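Local coordinates for protein putative hydrolase (Burkholderia cenocepacia, PDB 4X00) that is a putative aryl esterase of the alpha/beta hydrolase family that probably hydrolyses ester bonds, at residues A116-Y121 with A133-G138; V139-P144 with V209-G214; E152-M157 with R170-L175; V148-V153 with D230-A235. All blocks are in the same frame, centred on the assembly; numbering follows the deposited sequence.

The four contacts run from the core of an alpha/beta hydrolase out into what is probably its cap and back. Contact 1 lies within the central sheet and its flanking helix; contact 2, centred about 10 Å away, ties the loop after strand 132-136 to the start of helix 211-216, and Asn120 OD1 joins the two through Glu210 N. Contacts 3 and 4 share the start of helix 151-156, with centres about 9 Å apart, and Tyr154 OH meets Val148 O between them. Contact 3 is nested in the excursion closed by contact 2, their centres about 22 Å apart, whereas contact 4 returns that excursion to the loop after strand 222-227, beside the probable active site.

Contact 1. Residues A116-Y121 with A133-G138; sequences AVISNY and AVYVDG
Tyr135 reaches out from strand 132-136 to Ile118 and Ser119 of helix 113-125, inside the beta-alpha-beta unit that begins with strand 107-111, a core element of the alpha/beta hydrolase fold. The helix and strand segments run roughly antiparallel, at 145°, with their axes 9.6 Å apart, and side chains fill the interval. Ile118 and Tyr135 lie side by side but point opposite ways: the isoleucine heads for the sheet while the phenol heads for the helix. Because CG2 of Ile118 lies anti to the backbone N (CG1 has chi1 -67°), this methyl is laid alongside the outer part of the ring, with CG2 3.7 Å from Tyr135 CE1. The same methyl also rests on the sheet, 4.1 Å from Ala133 CB, while CD1 points on towards the carbonyl of Val134. Across the sheet, the backbone of Tyr135 pairs with Leu223 of the neighbouring strand 222-227. Its buried hydroxyl is satisfied at the helix: Ser119, which also makes a weak bond to Gly115 O, comes in at the ring edge, near its plane, where Tyr135 OH donates to Ser119 OG at 2.7 Å.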
loop_
_atom_site.group_PDB
_atom_site.type_symbol
_atom_site.label_atom_id
_atom_site.label_comp_id
_atom_site.label_asym_id
_atom_site.label_seq_id
_atom_site.Cartn_x
_atom_site.Cartn_y
_atom_site.Cartn_z
ATOM N N ALA A 116 6.474 0.598 -0.641
ATOM C CA ALA A 116 7.678 1.149 -0.017
ATOM C C ALA A 116 7.732 0.811 1.469
ATOM O O ALA A 116 8.816 0.565 2.028
ATOM C CB ALA A 116 7.727 2.664 -0.224
ATOM N N VAL A 117 6.569 0.822 2.114
ATOM C CA VAL A 117 6.518 0.382 3.514
ATOM C C VAL A 117 7.002 -1.080 3.632
ATOM O O VAL A 117 7.790 -1.405 4.546
ATOM C CB VAL A 117 5.087 0.510 4.090
ATOM C CG1 VAL A 117 4.967 -0.133 5.470
ATOM C CG2 VAL A 117 4.617 1.984 4.132
ATOM N N ILE A 118 6.545 -1.963 2.726
ATOM C CA ILE A 118 7.038 -3.345 2.747
ATOM C C ILE A 118 8.548 -3.389 2.546
ATOM O O ILE A 118 9.237 -4.136 3.259
ATOM C CB ILE A 118 6.328 -4.212 1.685
ATOM C CG1 ILE A 118 4.859 -4.369 2.063
ATOM C CG2 ILE A 118 7.003 -5.601 1.611
ATOM C CD1 ILE A 118 4.009 -5.088 0.997
ATOM N N SER A 119 9.080 -2.621 1.591
ATOM C CA SER A 119 10.537 -2.667 1.396
ATOM C C SER A 119 11.272 -2.248 2.661
ATOM O O SER A 119 12.289 -2.854 3.021
ATOM C CB SER A 119 10.992 -1.761 0.255
ATOM O OG SER A 119 10.476 -2.256 -0.961
ATOM N N ASN A 120 10.775 -1.202 3.323
ATOM C CA ASN A 120 11.426 -0.739 4.543
ATOM C C ASN A 120 11.275 -1.748 5.684
ATOM O O ASN A 120 12.210 -1.924 6.478
ATOM C CB ASN A 120 10.889 0.638 4.931
ATOM C CG ASN A 120 11.498 1.730 4.100
ATOM O OD1 ASN A 120 12.688 1.661 3.768
ATOM N ND2 ASN A 120 10.714 2.782 3.800
ATOM N N TYR A 121 10.140 -2.445 5.732
ATOM C CA TYR A 121 9.964 -3.526 6.685
ATOM C C TYR A 121 10.951 -4.666 6.415
ATOM O O TYR A 121 11.623 -5.150 7.342
ATOM C CB TYR A 121 8.508 -4.034 6.645
ATOM C CG TYR A 121 8.302 -5.264 7.482
ATOM C CD1 TYR A 121 8.067 -5.160 8.854
ATOM C CD2 TYR A 121 8.414 -6.533 6.925
ATOM C CE1 TYR A 121 7.900 -6.297 9.640
ATOM C CE2 TYR A 121 8.239 -7.664 7.696
ATOM C CZ TYR A 121 8.010 -7.553 9.058
ATOM O OH TYR A 121 7.847 -8.708 9.809
ATOM N N ALA A 133 4.937 -11.513 -0.050
ATOM C CA ALA A 133 4.428 -10.163 -0.221
ATOM C C ALA A 133 4.004 -9.940 -1.651
ATOM O O ALA A 133 4.659 -10.421 -2.578
ATOM C CB ALA A 133 5.484 -9.132 0.188
ATOM N N VAL A 134 2.917 -9.206 -1.799
ATOM C CA VAL A 134 2.433 -8.751 -3.083
ATOM C C VAL A 134 2.580 -7.229 -3.145
ATOM O O VAL A 134 2.023 -6.518 -2.290
ATOM C CB VAL A 134 0.959 -9.119 -3.295
ATOM C CG1 VAL A 134 0.501 -8.676 -4.692
ATOM C CG2 VAL A 134 0.740 -10.638 -3.094
ATOM N N TYR A 135 3.346 -6.734 -4.111
ATOM C CA TYR A 135 3.449 -5.298 -4.372
ATOM C C TYR A 135 2.417 -4.996 -5.442
ATOM O O TYR A 135 2.515 -5.518 -6.557
ATOM C CB TYR A 135 4.822 -4.893 -4.881
ATOM C CG TYR A 135 5.906 -4.816 -3.835
ATOM C CD1 TYR A 135 6.234 -5.908 -3.014
ATOM C CD2 TYR A 135 6.673 -3.651 -3.695
ATOM C CE1 TYR A 135 7.249 -5.813 -2.060
ATOM C CE2 TYR A 135 7.684 -3.571 -2.743
ATOM C CZ TYR A 135 7.965 -4.643 -1.938
ATOM O OH TYR A 135 8.966 -4.545 -1.016
ATOM N N VAL A 136 1.427 -4.190 -5.113
ATOM C CA VAL A 136 0.393 -3.846 -6.066
ATOM C C VAL A 136 0.650 -2.436 -6.560
ATOM O O VAL A 136 0.465 -1.464 -5.813
ATOM C CB VAL A 136 -0.985 -3.940 -5.436
ATOM C CG1 VAL A 136 -2.036 -3.747 -6.552
ATOM C CG2 VAL A 136 -1.131 -5.256 -4.657
ATOM N N ASP A 137 1.135 -2.302 -7.792
ATOM C CA ASP A 137 1.553 -0.982 -8.277
ATOM C C ASP A 137 2.425 -0.301 -7.242
ATOM O O ASP A 137 2.318 0.903 -6.989
ATOM C CB ASP A 137 0.333 -0.144 -8.664
ATOM C CG ASP A 137 -0.304 -0.695 -9.916
ATOM O OD1 ASP A 137 -1.035 -1.693 -9.765
ATOM O OD2 ASP A 137 0.017 -0.232 -11.050
ATOM N N GLY A 138 3.304 -1.093 -6.641
ATOM C CA GLY A 138 4.148 -0.609 -5.575
ATOM C C GLY A 138 5.196 0.385 -6.004
ATOM O O GLY A 138 5.812 0.294 -7.094
#

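Contact 2. Residues V139-P144 with V209-G214; sequences VIELKP and VEAAKG
The two ends of the helical excursion between strands 132-136 and 222-227, probably the cap insertion of this alpha/beta hydrolase, come together where Ile140 meets Val209 and Ala211. The carbonyl oxygen of Ile140 is nestled among apolar carbons, 3.3 Å from Ala211 CB and 3.4 Å from Val209 CG1. Val209 presents that methyl by holding it opposite its own amide nitrogen (chi1 -176°). Further out, Leu142, at the centre of an inverse gamma turn, brings CD1 to 4.2 Å from CG2 of the same valine. Well apart from the leucine contact, Glu141 sends its chain past the helix start, so that CG touches Ala211 CB at 4.0 Å while the carboxylate carries on.

Polar linkage here is made through solvent. One water donates to Glu141 OE2 at 2.8 Å and accepts from Ala212 N at 3.0 Å, with a weak second donation to Val209 O. Glu210 takes the N-cap position, so the water serves an amide of the first turn of the helix. The carboxylate's other oxygen, OE1, is held by a salt bridge to Arg241 and a bond from Gln146. The contact is thus hemmed in by helix 235-245, where Ile140 packs on Ser238 and Ala242 and Ala212 on Leu245, and by helix 113-125, where Val209 rests on Ala116.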
loop_
_atom_site.group_PDB
_atom_site.type_symbol
_atom_site.label_atom_id
_atom_site.label_comp_id
_atom_site.label_asym_id
_atom_site.label_seq_id
_atom_site.Cartn_x
_atom_site.Cartn_y
_atom_site.Cartn_z
ATOM N N VAL A 139 5.410 1.373 -5.139
ATOM C CA VAL A 139 6.627 2.141 -5.255
ATOM C C VAL A 139 7.796 1.209 -5.004
ATOM O O VAL A 139 7.793 0.480 -4.010
ATOM C CB VAL A 139 6.647 3.318 -4.264
ATOM C CG1 VAL A 139 8.078 3.947 -4.202
ATOM C CG2 VAL A 139 5.612 4.352 -4.685
ATOM N N ILE A 140 8.782 1.236 -5.900
ATOM C CA ILE A 140 10.031 0.506 -5.713
ATOM C C ILE A 140 11.035 1.546 -5.225
ATOM O O ILE A 140 11.391 1.568 -4.045
ATOM C CB ILE A 140 10.482 -0.218 -7.000
ATOM C CG1 ILE A 140 9.383 -1.203 -7.453
ATOM C CG2 ILE A 140 11.815 -0.924 -6.767
ATOM C CD1 ILE A 140 8.957 -2.243 -6.374
ATOM N N GLU A 141 11.436 2.461 -6.105
ATOM C CA GLU A 141 12.148 3.660 -5.661
ATOM C C GLU A 141 11.440 4.890 -6.154
ATOM O O GLU A 141 10.789 4.869 -7.201
ATOM C CB GLU A 141 13.602 3.663 -6.155
ATOM C CG GLU A 141 14.397 2.511 -5.566
ATOM C CD GLU A 141 15.692 2.226 -6.284
ATOM O OE1 GLU A 141 15.735 2.344 -7.526
ATOM O OE2 GLU A 141 16.683 1.877 -5.586
ATOM N N LEU A 142 11.584 5.973 -5.401
ATOM C CA LEU A 142 11.025 7.254 -5.790
ATOM C C LEU A 142 12.036 8.007 -6.645
ATOM O O LEU A 142 12.749 8.871 -6.149
ATOM C CB LEU A 142 10.647 8.057 -4.552
ATOM C CG LEU A 142 9.558 7.447 -3.680
ATOM C CD1 LEU A 142 9.541 8.130 -2.311
ATOM C CD2 LEU A 142 8.209 7.609 -4.369
ATOM N N LYS A 143 12.124 7.631 -7.919
ATOM C CA LYS A 143 13.125 8.156 -8.848
ATOM C C LYS A 143 12.405 8.475 -10.159
ATOM O O LYS A 143 11.409 7.836 -10.485
ATOM C CB LYS A 143 14.268 7.139 -9.081
ATOM N N PRO A 144 12.883 9.470 -10.910
ATOM C CA PRO A 144 12.201 9.821 -12.159
ATOM C C PRO A 144 12.084 8.684 -13.164
ATOM O O PRO A 144 11.125 8.664 -13.936
ATOM C CB PRO A 144 13.075 10.954 -12.722
ATOM C CG PRO A 144 13.684 11.574 -11.504
ATOM C CD PRO A 144 13.952 10.423 -10.576
ATOM N N VAL A 209 13.534 5.029 1.366
ATOM C CA VAL A 209 13.027 3.725 0.918
ATOM C C VAL A 209 14.208 2.802 0.664
ATOM O O VAL A 209 14.990 3.019 -0.269
ATOM C CB VAL A 209 12.178 3.831 -0.368
ATOM C CG1 VAL A 209 11.590 2.455 -0.740
ATOM C CG2 VAL A 209 11.050 4.836 -0.181
ATOM N N GLU A 210 14.349 1.769 1.487
ATOM C CA GLU A 210 15.474 0.848 1.336
ATOM C C GLU A 210 15.079 -0.336 0.464
ATOM O O GLU A 210 15.086 -1.493 0.900
ATOM C CB GLU A 210 15.958 0.384 2.697
ATOM C CG GLU A 210 16.443 1.565 3.532
ATOM C CD GLU A 210 17.121 1.143 4.807
ATOM O OE1 GLU A 210 16.604 1.482 5.894
ATOM O OE2 GLU A 210 18.174 0.488 4.725
ATOM N N ALA A 211 14.720 -0.037 -0.780
ATOM C CA ALA A 211 14.283 -1.079 -1.700
ATOM C C ALA A 211 15.411 -2.059 -2.018
ATOM O O ALA A 211 15.193 -3.261 -2.068
ATOM C CB ALA A 211 13.747 -0.460 -2.962
ATOM N N ALA A 212 16.615 -1.559 -2.268
ATOM C CA ALA A 212 17.703 -2.440 -2.654
ATOM C C ALA A 212 17.982 -3.446 -1.554
ATOM O O ALA A 212 18.062 -4.661 -1.802
ATOM C CB ALA A 212 18.930 -1.638 -2.966
ATOM N N LYS A 213 18.088 -2.958 -0.325
ATOM C CA LYS A 213 18.344 -3.856 0.794
ATOM C C LYS A 213 17.155 -4.800 1.057
ATOM O O LYS A 213 17.337 -6.004 1.188
ATOM C CB LYS A 213 18.675 -3.043 2.045
ATOM C CG LYS A 213 19.002 -3.872 3.274
ATOM C CD LYS A 213 19.313 -3.002 4.484
ATOM C CE LYS A 213 19.603 -3.875 5.704
ATOM N NZ LYS A 213 19.717 -3.068 6.939
ATOM N N GLY A 214 15.936 -4.275 1.135
ATOM C CA GLY A 214 14.822 -5.128 1.514
ATOM C C GLY A 214 14.476 -6.160 0.453
ATOM O O GLY A 214 14.214 -7.319 0.767
HETATM O O HOH W 1 16.687 1.422 -2.860
#

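Contact 3. Residues E152-M157 with R170-L175; sequences EVYRDM and RAFLRL
Val153 and Ala171 face each other across a pair of helices, 151-156 and 162-174, in the helical excursion that is probably the cap of this alpha/beta hydrolase. The short segments cross at -133° with axes 9.5 Å apart, and their packing rests on apolar side chains. Ala171 comes first along the second helix: its methyl meets the valine directly, Ala171 CB lying 3.8 Å from Val153 CG2. The other branch of the valine, CG1, points to the backbone of Phe172, 3.8 Å from its N.

Phe172 itself is the buried centre of the contact. With CG anti to the backbone N (chi1 179°), its ring runs away from the first helix to pack on Leu44, and Tyr154 and Met157 both come to its CD1 corner. Tyr154 meets it edge to edge, the contact atoms near each other's ring planes though the rings are steeply inclined; CE1 stops 4.4 Å from Phe172 CD1. Met157 crosses the phenylalanine obliquely in a Met-aromatic contact, SD lying 4.2 Å from the ring centroid, 39° off its normal; since the methionine was modelled in two conformers, this describes one of them.

One turn beyond Ala171, Leu175 comes round to the same valine branch that the alanine touches, with Leu175 CD1 4.3 Å from Val153 CG2.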
loop_
_atom_site.group_PDB
_atom_site.type_symbol
_atom_site.label_atom_id
_atom_site.label_comp_id
_atom_site.label_asym_id
_atom_site.label_seq_id
_atom_site.Cartn_x
_atom_site.Cartn_y
_atom_site.Cartn_z
ATOM N N GLU A 152 2.508 19.662 -12.056
ATOM C CA GLU A 152 1.420 20.536 -11.594
ATOM C C GLU A 152 0.670 19.884 -10.434
ATOM O O GLU A 152 0.403 20.505 -9.409
ATOM C CB GLU A 152 0.447 20.840 -12.750
ATOM C CG GLU A 152 1.088 21.478 -13.998
ATOM C CD GLU A 152 1.421 20.466 -15.103
ATOM O OE1 GLU A 152 1.820 19.327 -14.793
ATOM O OE2 GLU A 152 1.342 20.813 -16.304
ATOM N N VAL A 153 0.312 18.610 -10.597
ATOM C CA VAL A 153 -0.496 17.924 -9.594
ATOM C C VAL A 153 0.314 17.704 -8.317
ATOM O O VAL A 153 -0.188 17.921 -7.197
ATOM C CB VAL A 153 -1.017 16.556 -10.126
ATOM C CG1 VAL A 153 -1.663 15.750 -9.007
ATOM C CG2 VAL A 153 -2.007 16.797 -11.274
ATOM N N TYR A 154 1.570 17.272 -8.477
ATOM C CA TYR A 154 2.372 16.988 -7.305
ATOM C C TYR A 154 2.632 18.274 -6.500
ATOM O O TYR A 154 2.624 18.238 -5.263
ATOM C CB TYR A 154 3.675 16.293 -7.724
ATOM C CG TYR A 154 3.515 14.889 -8.376
ATOM C CD1 TYR A 154 2.346 14.130 -8.275
ATOM C CD2 TYR A 154 4.527 14.394 -9.149
ATOM C CE1 TYR A 154 2.263 12.871 -8.884
ATOM C CE2 TYR A 154 4.433 13.175 -9.761
ATOM C CZ TYR A 154 3.314 12.424 -9.635
ATOM O OH TYR A 154 3.231 11.169 -10.249
ATOM N N ARG A 155 2.791 19.408 -7.190
ATOM C CA ARG A 155 2.929 20.694 -6.514
ATOM C C ARG A 155 1.602 21.109 -5.872
ATOM O O ARG A 155 1.568 21.547 -4.689
ATOM C CB ARG A 155 3.412 21.752 -7.500
ATOM C CG ARG A 155 3.375 23.165 -6.955
ATOM C CD ARG A 155 3.296 24.163 -8.101
ATOM N NE ARG A 155 2.043 23.994 -8.839
ATOM C CZ ARG A 155 1.897 24.296 -10.127
ATOM N NH1 ARG A 155 2.932 24.761 -10.814
ATOM N NH2 ARG A 155 0.725 24.114 -10.724
ATOM N N ASP A 156 0.511 21.025 -6.631
ATOM C CA ASP A 156 -0.752 21.523 -6.098
ATOM C C ASP A 156 -1.225 20.723 -4.883
ATOM O O ASP A 156 -1.798 21.290 -3.958
ATOM C CB ASP A 156 -1.868 21.482 -7.146
ATOM C CG ASP A 156 -1.698 22.505 -8.245
ATOM O OD1 ASP A 156 -0.831 23.394 -8.136
ATOM O OD2 ASP A 156 -2.488 22.418 -9.221
ATOM N N MET A 157 -1.034 19.396 -4.892
ATOM C CA MET A 157 -1.665 18.606 -3.840
ATOM C C MET A 157 -0.971 18.827 -2.486
ATOM O O MET A 157 -1.517 18.411 -1.476
ATOM C CB MET A 157 -1.733 17.107 -4.198
ATOM C CG MET A 157 -0.429 16.380 -4.175
ATOM S SD MET A 157 -0.696 14.649 -4.653
ATOM C CE MET A 157 1.001 14.054 -4.652
ATOM N N ARG A 170 -7.753 15.967 -5.737
ATOM C CA ARG A 170 -8.762 15.392 -6.615
ATOM C C ARG A 170 -8.114 14.923 -7.914
ATOM O O ARG A 170 -8.433 13.820 -8.422
ATOM C CB ARG A 170 -9.869 16.430 -6.890
ATOM C CG ARG A 170 -11.055 15.843 -7.633
ATOM C CD ARG A 170 -12.252 16.838 -7.692
ATOM N NE ARG A 170 -11.916 17.998 -8.515
ATOM C CZ ARG A 170 -11.627 19.230 -8.073
ATOM N NH1 ARG A 170 -11.292 20.165 -8.945
ATOM N NH2 ARG A 170 -11.634 19.541 -6.765
ATOM N N ALA A 171 -7.178 15.703 -8.448
ATOM C CA ALA A 171 -6.466 15.300 -9.663
ATOM C C ALA A 171 -5.600 14.050 -9.413
ATOM O O ALA A 171 -5.524 13.140 -10.255
ATOM C CB ALA A 171 -5.604 16.467 -10.180
ATOM N N PHE A 172 -4.947 13.994 -8.258
ATOM C CA PHE A 172 -4.157 12.815 -7.916
ATOM C C PHE A 172 -5.054 11.575 -7.855
ATOM O O PHE A 172 -4.677 10.496 -8.328
ATOM C CB PHE A 172 -3.460 13.042 -6.574
ATOM C CG PHE A 172 -2.638 11.879 -6.138
ATOM C CD1 PHE A 172 -1.331 11.779 -6.567
ATOM C CD2 PHE A 172 -3.149 10.910 -5.282
ATOM C CE1 PHE A 172 -0.534 10.694 -6.173
ATOM C CE2 PHE A 172 -2.341 9.827 -4.865
ATOM C CZ PHE A 172 -1.037 9.732 -5.326
ATOM N N LEU A 173 -6.209 11.696 -7.210
ATOM C CA LEU A 173 -7.097 10.527 -7.092
ATOM C C LEU A 173 -7.553 10.088 -8.484
ATOM O O LEU A 173 -7.641 8.878 -8.759
ATOM C CB LEU A 173 -8.302 10.840 -6.207
ATOM C CG LEU A 173 -9.240 9.656 -5.891
ATOM C CD1 LEU A 173 -8.501 8.521 -5.209
ATOM C CD2 LEU A 173 -10.391 10.131 -5.039
ATOM N N ARG A 174 -7.827 11.027 -9.404
ATOM C CA ARG A 174 -8.194 10.634 -10.770
ATOM C C ARG A 174 -7.061 9.868 -11.438
ATOM O O ARG A 174 -7.314 8.937 -12.210
ATOM C CB ARG A 174 -8.555 11.863 -11.599
ATOM C CG ARG A 174 -9.883 12.485 -11.227
ATOM C CD ARG A 174 -11.035 11.567 -11.612
ATOM N NE ARG A 174 -12.337 12.150 -11.283
ATOM C CZ ARG A 174 -13.479 11.467 -11.262
ATOM N NH1 ARG A 174 -13.488 10.164 -11.550
ATOM N NH2 ARG A 174 -14.611 12.096 -10.959
ATOM N N LEU A 175 -5.816 10.243 -11.137
ATOM C CA LEU A 175 -4.653 9.561 -11.704
ATOM C C LEU A 175 -4.478 8.159 -11.126
ATOM O O LEU A 175 -3.653 7.397 -11.624
ATOM C CB LEU A 175 -3.388 10.388 -11.457
ATOM C CG LEU A 175 -3.339 11.635 -12.354
ATOM C CD1 LEU A 175 -2.217 12.548 -11.822
ATOM C CD2 LEU A 175 -3.120 11.295 -13.833
#

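Contact 4. Residues V148-V153 with D230-A235; sequences VAHPEV and DALVKA. With EDO (1,2-ethanediol), chain G.
Val148 leans on the turn formed by Ala231 and Leu232 where the loop leading to helix 151-156 passes the loop after strand 222-227, which carries the probable acid, Asp230, of a Ser112-His259-Asp230 triad. Traced outward, Val148 CB sits 3.3 Å from Ala231 O; CG1, anti to the backbone N, stays by the same oxygen; CG2 passes over the peptide and ends 3.8 Å from Lys234 CG. The backbone fixes this placement, since Val148 N donates to Leu232 O at 2.9 Å.

The oxygen that Val148 crowds has a polar partner as well. His150, at the N-cap position of its helix, turns its ring edge to the loop, and NE2 donates to Ala231 O at 2.7 Å, nearly along the C=O axis and with the oxygen close to the ring plane. Leu232 crosses the imidazole at about a right angle, CD2 lying 4.0 Å from His150 CD2.

Behind this interface Asp230 folds the turn around its own carboxylate: OD1 accepts from Leu232 N at 2.8 Å and from Val233 N at 2.9 Å, an Asx turn extended into an Asx motif. That leaves OD2 directed at His259 ND1, as expected of a charge relay. An ethanediol, probably from the crystallisation liquor, bridges Asp230 O and Ala235 N through O2. Contact 4 thus lies between helix 151-156 and the start of helix 235-245, with Val233 resting on Tyr226 of strand 222-227 and Leu232 on Phe172 of helix 162-174.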
loop_
_atom_site.group_PDB
_atom_site.type_symbol
_atom_site.label_atom_id
_atom_site.label_comp_id
_atom_site.label_asym_id
_atom_site.label_seq_id
_atom_site.Cartn_x
_atom_site.Cartn_y
_atom_site.Cartn_z
ATOM N N VAL A 148 5.878 8.522 -12.733
ATOM C CA VAL A 148 5.378 9.346 -13.841
ATOM C C VAL A 148 5.438 10.818 -13.472
ATOM O O VAL A 148 5.067 11.201 -12.361
ATOM C CB VAL A 148 3.931 8.954 -14.220
ATOM C CG1 VAL A 148 3.416 9.811 -15.380
ATOM C CG2 VAL A 148 3.860 7.435 -14.579
ATOM N N ALA A 149 5.871 11.650 -14.410
ATOM C CA ALA A 149 5.942 13.085 -14.154
ATOM C C ALA A 149 4.556 13.728 -14.130
ATOM O O ALA A 149 3.776 13.570 -15.085
ATOM C CB ALA A 149 6.795 13.756 -15.214
ATOM N N HIS A 150 4.252 14.460 -13.053
ATOM C CA HIS A 150 3.043 15.257 -12.973
ATOM C C HIS A 150 3.357 16.493 -12.164
ATOM O O HIS A 150 2.909 16.632 -11.028
ATOM C CB HIS A 150 1.898 14.503 -12.297
ATOM C CG HIS A 150 1.377 13.361 -13.110
ATOM N ND1 HIS A 150 0.678 13.540 -14.287
ATOM C CD2 HIS A 150 1.455 12.024 -12.918
ATOM C CE1 HIS A 150 0.352 12.354 -14.785
ATOM N NE2 HIS A 150 0.789 11.423 -13.960
ATOM N N PRO A 151 4.146 17.404 -12.734
ATOM C CA PRO A 151 4.656 18.487 -11.869
ATOM C C PRO A 151 3.560 19.370 -11.293
ATOM O O PRO A 151 3.661 19.740 -10.123
ATOM C CB PRO A 151 5.584 19.278 -12.788
ATOM C CG PRO A 151 5.248 18.815 -14.198
ATOM C CD PRO A 151 4.771 17.391 -14.065
ATOM N N GLU A 152 2.508 19.662 -12.056
ATOM C CA GLU A 152 1.420 20.536 -11.594
ATOM C C GLU A 152 0.670 19.884 -10.434
ATOM O O GLU A 152 0.403 20.505 -9.409
ATOM C CB GLU A 152 0.447 20.840 -12.750
ATOM C CG GLU A 152 1.088 21.478 -13.998
ATOM C CD GLU A 152 1.421 20.466 -15.103
ATOM O OE1 GLU A 152 1.820 19.327 -14.793
ATOM O OE2 GLU A 152 1.342 20.813 -16.304
ATOM N N VAL A 153 0.312 18.610 -10.597
ATOM C CA VAL A 153 -0.496 17.924 -9.594
ATOM C C VAL A 153 0.314 17.704 -8.317
ATOM O O VAL A 153 -0.188 17.921 -7.197
ATOM C CB VAL A 153 -1.017 16.556 -10.126
ATOM C CG1 VAL A 153 -1.663 15.750 -9.007
ATOM C CG2 VAL A 153 -2.007 16.797 -11.274
ATOM N N ASP A 230 -0.754 2.385 -15.464
ATOM C CA ASP A 230 -0.560 3.153 -14.236
ATOM C C ASP A 230 0.009 4.542 -14.570
ATOM O O ASP A 230 1.052 4.681 -15.185
ATOM C CB ASP A 230 0.369 2.338 -13.325
ATOM C CG ASP A 230 0.541 2.932 -11.930
ATOM O OD1 ASP A 230 0.389 4.164 -11.774
ATOM O OD2 ASP A 230 0.833 2.171 -10.974
ATOM N N ALA A 231 -0.732 5.570 -14.182
ATOM C CA ALA A 231 -0.390 6.966 -14.481
ATOM C C ALA A 231 0.439 7.618 -13.388
ATOM O O ALA A 231 0.753 8.798 -13.502
ATOM C CB ALA A 231 -1.666 7.774 -14.738
ATOM N N LEU A 232 0.813 6.852 -12.359
ATOM C CA LEU A 232 1.557 7.426 -11.244
ATOM C C LEU A 232 2.884 6.734 -11.060
ATOM O O LEU A 232 3.910 7.402 -10.895
ATOM C CB LEU A 232 0.739 7.376 -9.954
ATOM C CG LEU A 232 -0.427 8.367 -9.942
ATOM C CD1 LEU A 232 -1.371 8.047 -8.807
ATOM C CD2 LEU A 232 0.056 9.836 -9.824
ATOM N N VAL A 233 2.877 5.406 -11.085
ATOM C CA VAL A 233 4.118 4.641 -10.988
ATOM C C VAL A 233 4.376 4.036 -12.362
ATOM O O VAL A 233 3.451 3.466 -12.945
ATOM C CB VAL A 233 4.023 3.540 -9.899
ATOM C CG1 VAL A 233 5.254 2.629 -9.944
ATOM C CG2 VAL A 233 3.881 4.175 -8.497
ATOM N N LYS A 234 5.593 4.190 -12.892
ATOM C CA LYS A 234 5.941 3.598 -14.189
ATOM C C LYS A 234 6.069 2.079 -14.015
ATOM O O LYS A 234 7.001 1.594 -13.373
ATOM C CB LYS A 234 7.248 4.179 -14.759
ATOM C CG LYS A 234 7.185 5.683 -15.096
ATOM C CD LYS A 234 8.550 6.192 -15.506
ATOM C CE LYS A 234 8.485 7.637 -15.962
ATOM N NZ LYS A 234 9.853 8.129 -16.243
ATOM N N ALA A 235 5.117 1.344 -14.579
ATOM C CA ALA A 235 4.980 -0.100 -14.305
ATOM C C ALA A 235 6.186 -0.908 -14.777
ATOM O O ALA A 235 6.825 -1.596 -13.967
ATOM C CB ALA A 235 3.701 -0.642 -14.959
HETATM C C1 EDO G . 3.879 3.894 -17.666
HETATM O O1 EDO G . 5.197 3.409 -17.422
HETATM C C2 EDO G . 2.836 2.837 -17.331
HETATM O O2 EDO G . 2.814 2.559 -15.940
#